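Local coordinates for protein Fdc1 (Candida dubliniensis, PDB 4ZAD) that probably catalyses the reversible, prenylated-FMN-dependent decarboxylation of aromatic acids such as ferulic, p-coumaric and cinnamic acid to their vinyl derivatives, at residues E19-E24 with H84-L89. Residues are numbered along the deposited sequence; the frame is centred on the assembly and turned at random.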
ATOM      1  N   GLU A  19       1.163 -18.858 -25.331  1.00 36.42           N
ATOM      2  CA  GLU A  19       0.761 -17.494 -25.006  1.00 36.65           C
ATOM      3  C   GLU A  19       1.960 -16.579 -24.885  1.00 36.67           C
ATOM      4  O   GLU A  19       1.809 -15.354 -24.801  1.00 35.94           O
ATOM      5  CB  GLU A  19      -0.131 -17.457 -23.760  1.00 36.69           C
ATOM      6  CG  GLU A  19      -1.613 -17.708 -24.123  1.00 38.67           C
ATOM      7  CD  GLU A  19      -2.587 -17.701 -22.937  1.00 40.11           C
ATOM      8  OE1 GLU A  19      -2.164 -17.354 -21.796  1.00 38.61           O
ATOM      9  OE2 GLU A  19      -3.774 -18.066 -23.174  1.00 38.47           O
ATOM     10  N   GLY A  20       3.155 -17.178 -24.912  1.00 36.83           N
ATOM     11  CA  GLY A  20       4.410 -16.423 -24.785  1.00 36.63           C
ATOM     12  C   GLY A  20       4.767 -16.136 -23.336  1.00 36.38           C
ATOM     13  O   GLY A  20       5.481 -15.178 -23.036  1.00 35.97           O
ATOM     14  N   ASP A  21       4.274 -16.985 -22.449  1.00 36.19           N
ATOM     15  CA  ASP A  21       4.451 -16.795 -21.036  1.00 36.73           C
ATOM     16  C   ASP A  21       5.282 -17.898 -20.393  1.00 37.50           C
ATOM     17  O   ASP A  21       5.214 -18.104 -19.202  1.00 37.04           O
ATOM     18  CB  ASP A  21       3.079 -16.713 -20.415  1.00 36.86           C
ATOM     19  CG  ASP A  21       3.106 -16.240 -19.018  1.00 35.24           C
ATOM     20  OD1 ASP A  21       3.941 -15.387 -18.683  1.00 36.52           O
ATOM     21  OD2 ASP A  21       2.254 -16.718 -18.253  1.00 36.30           O
ATOM     22  N   LEU A  22       6.096 -18.568 -21.208  1.00 39.28           N
ATOM     23  CA  LEU A  22       7.053 -19.603 -20.770  1.00 40.07           C
ATOM     24  C   LEU A  22       8.445 -19.472 -21.452  1.00 40.94           C
ATOM     25  O   LEU A  22       8.551 -19.360 -22.679  1.00 41.32           O
ATOM     26  CB  LEU A  22       6.489 -20.976 -21.088  1.00 39.84           C
ATOM     27  CG  LEU A  22       7.279 -22.118 -20.473  1.00 39.75           C
ATOM     28  CD1 LEU A  22       6.910 -22.274 -18.993  1.00 38.92           C
ATOM     29  CD2 LEU A  22       7.001 -23.376 -21.256  1.00 39.76           C
ATOM     30  N   ILE A  23       9.503 -19.515 -20.653  1.00 41.76           N
ATOM     31  CA  ILE A  23      10.869 -19.542 -21.167  1.00 42.66           C
ATOM     32  C   ILE A  23      11.540 -20.843 -20.771  1.00 42.31           C
ATOM     33  O   ILE A  23      11.688 -21.110 -19.581  1.00 42.20           O
ATOM     34  CB  ILE A  23      11.669 -18.343 -20.603  1.00 43.22           C
ATOM     35  CG1 ILE A  23      11.166 -17.032 -21.249  1.00 45.99           C
ATOM     36  CG2 ILE A  23      13.139 -18.485 -20.862  1.00 43.84           C
ATOM     37  CD1 ILE A  23      11.112 -17.008 -22.830  1.00 47.27           C
ATOM     38  N   GLU A  24      11.897 -21.670 -21.750  1.00 41.94           N
ATOM     39  CA  GLU A  24      12.741 -22.826 -21.471  1.00 42.58           C
ATOM     40  C   GLU A  24      14.156 -22.281 -21.232  1.00 42.21           C
ATOM     41  O   GLU A  24      14.627 -21.437 -21.989  1.00 42.20           O
ATOM     42  CB  GLU A  24      12.748 -23.880 -22.611  1.00 42.87           C
ATOM     43  CG  GLU A  24      11.348 -24.251 -23.200  1.00 45.24           C
ATOM     44  CD  GLU A  24      11.200 -25.717 -23.659  1.00 48.69           C
ATOM     45  OE1 GLU A  24      12.026 -26.569 -23.266  1.00 50.86           O
ATOM     46  OE2 GLU A  24      10.234 -26.037 -24.401  1.00 50.96           O
ATOM     47  N   HIS A  84      -3.371 -12.350 -13.975  1.00 28.51           N
ATOM     48  CA  HIS A  84      -3.772 -13.588 -13.314  1.00 27.92           C
ATOM     49  C   HIS A  84      -4.035 -14.743 -14.306  1.00 27.68           C
ATOM     50  O   HIS A  84      -4.640 -15.770 -13.942  1.00 27.63           O
ATOM     51  CB  HIS A  84      -4.991 -13.328 -12.420  1.00 28.08           C
ATOM     52  CG  HIS A  84      -4.650 -12.732 -11.079  1.00 27.67           C
ATOM     53  ND1 HIS A  84      -4.099 -11.480 -10.935  1.00 24.13           N
ATOM     54  CD2 HIS A  84      -4.794 -13.225  -9.824  1.00 27.73           C
ATOM     55  CE1 HIS A  84      -3.922 -11.226  -9.652  1.00 26.08           C
ATOM     56  NE2 HIS A  84      -4.335 -12.271  -8.957  1.00 26.97           N
ATOM     57  N   ALA A  85      -3.559 -14.579 -15.545  1.00 26.21           N
ATOM     58  CA  ALA A  85      -3.619 -15.625 -16.556  1.00 25.08           C
ATOM     59  C   ALA A  85      -3.288 -17.018 -16.036  1.00 24.36           C
ATOM     60  O   ALA A  85      -3.980 -17.990 -16.376  1.00 24.93           O
ATOM     61  CB  ALA A  85      -2.683 -15.308 -17.726  1.00 24.98           C
ATOM     62  N   ARG A  86      -2.227 -17.141 -15.262  1.00 22.44           N
ATOM     63  CA  ARG A  86      -1.796 -18.454 -14.920  1.00 22.51           C
ATOM     64  C   ARG A  86      -2.837 -19.047 -13.978  1.00 22.19           C
ATOM     65  O   ARG A  86      -3.124 -20.236 -14.005  1.00 22.20           O
ATOM     66  CB  ARG A  86      -0.392 -18.432 -14.307  1.00 22.91           C
ATOM     67  CG  ARG A  86       0.699 -17.964 -15.286  1.00 23.83           C
ATOM     68  CD  ARG A  86       2.164 -18.061 -14.745  1.00 25.93           C
ATOM     69  NE  ARG A  86       2.984 -17.077 -15.433  1.00 25.50           N
ATOM     70  CZ  ARG A  86       4.095 -16.513 -14.975  1.00 26.71           C
ATOM     71  NH1 ARG A  86       4.634 -16.843 -13.800  1.00 26.01           N
ATOM     72  NH2 ARG A  86       4.680 -15.583 -15.727  1.00 28.39           N
ATOM     73  N   ILE A  87      -3.454 -18.202 -13.179  1.00 22.09           N
ATOM     74  CA  ILE A  87      -4.453 -18.671 -12.244  1.00 22.28           C
ATOM     75  C   ILE A  87      -5.696 -19.102 -13.021  1.00 23.06           C
ATOM     76  O   ILE A  87      -6.180 -20.195 -12.830  1.00 24.07           O
ATOM     77  CB  ILE A  87      -4.743 -17.621 -11.171  1.00 21.31           C
ATOM     78  CG1 ILE A  87      -3.435 -17.133 -10.558  1.00 21.05           C
ATOM     79  CG2 ILE A  87      -5.578 -18.220 -10.090  1.00 20.46           C
ATOM     80  CD1 ILE A  87      -2.600 -18.260  -9.908  1.00 17.42           C
ATOM     81  N   ALA A  88      -6.169 -18.286 -13.951  1.00 23.95           N
ATOM     82  CA  ALA A  88      -7.317 -18.670 -14.791  1.00 24.00           C
ATOM     83  C   ALA A  88      -7.053 -19.978 -15.478  1.00 24.03           C
ATOM     84  O   ALA A  88      -7.939 -20.798 -15.603  1.00 23.24           O
ATOM     85  CB  ALA A  88      -7.611 -17.602 -15.831  1.00 24.30           C
ATOM     86  N   LEU A  89      -5.817 -20.178 -15.921  1.00 24.81           N
ATOM     87  CA  LEU A  89      -5.504 -21.363 -16.718  1.00 25.24           C
ATOM     88  C   LEU A  89      -5.631 -22.641 -15.911  1.00 25.62           C
ATOM     89  O   LEU A  89      -6.080 -23.655 -16.436  1.00 26.47           O
ATOM     90  CB  LEU A  89      -4.134 -21.254 -17.395  1.00 25.34           C
ATOM     91  CG  LEU A  89      -4.198 -20.299 -18.596  1.00 26.17           C
ATOM     92  CD1 LEU A  89      -2.787 -20.011 -19.076  1.00 26.11           C
ATOM     93  CD2 LEU A  89      -5.096 -20.821 -19.751  1.00 24.23           C
TER
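Asp21 and Arg86 meet in a side-on, two-pronged salt bridge that carries most of the contact. Arg86 NE donates to Asp21 OD2 at 2.9 Å with an N-H...O angle of 165°, and Arg86 NH2 reaches Asp21 OD1 at 3.1 Å. Both acceptors are met on their syn sides and lie near the guanidinium plane, yet the two flat groups are twisted 41° apart, which places the nitrogens somewhat out of the carboxylate plane. With CG of Asp21 turned anti to its own nitrogen (chi1 -168°) and the Arg86 chain extended from CG to NE, the two side chains bridge backbones whose nearest CA atoms, those of Asp21 and Arg86, are 8.9 Å apart. Arg78 adds a second salt bridge to Asp21 OD2, while the carbonyls of Leu47 and Cys73 accept hydrogen bonds from Arg86 NH2 and NH1, which should restrict rotation of the buried guanidinium.

In the UbiD N-terminal domain, this bridge ties helix 85-90 to the turn between helix 9-19 and strand 22-25. Gly20, at positive phi, closes helix 9-19 in a Schellman motif, directly before Asp21.

Van der Waals contact beyond the bridge is slight: the Leu89 CD1 methyl lies 3.9 Å from Glu19 OE1, a carboxylate oxygen, as the side chains pass in opposite directions. Glu19 OE1 is salt-bridged to Arg78 and OE2 is hydrogen-bonded to Ser95 OG, whereas Leu89 also packs on Val15 and Leu16 of helix 9-19.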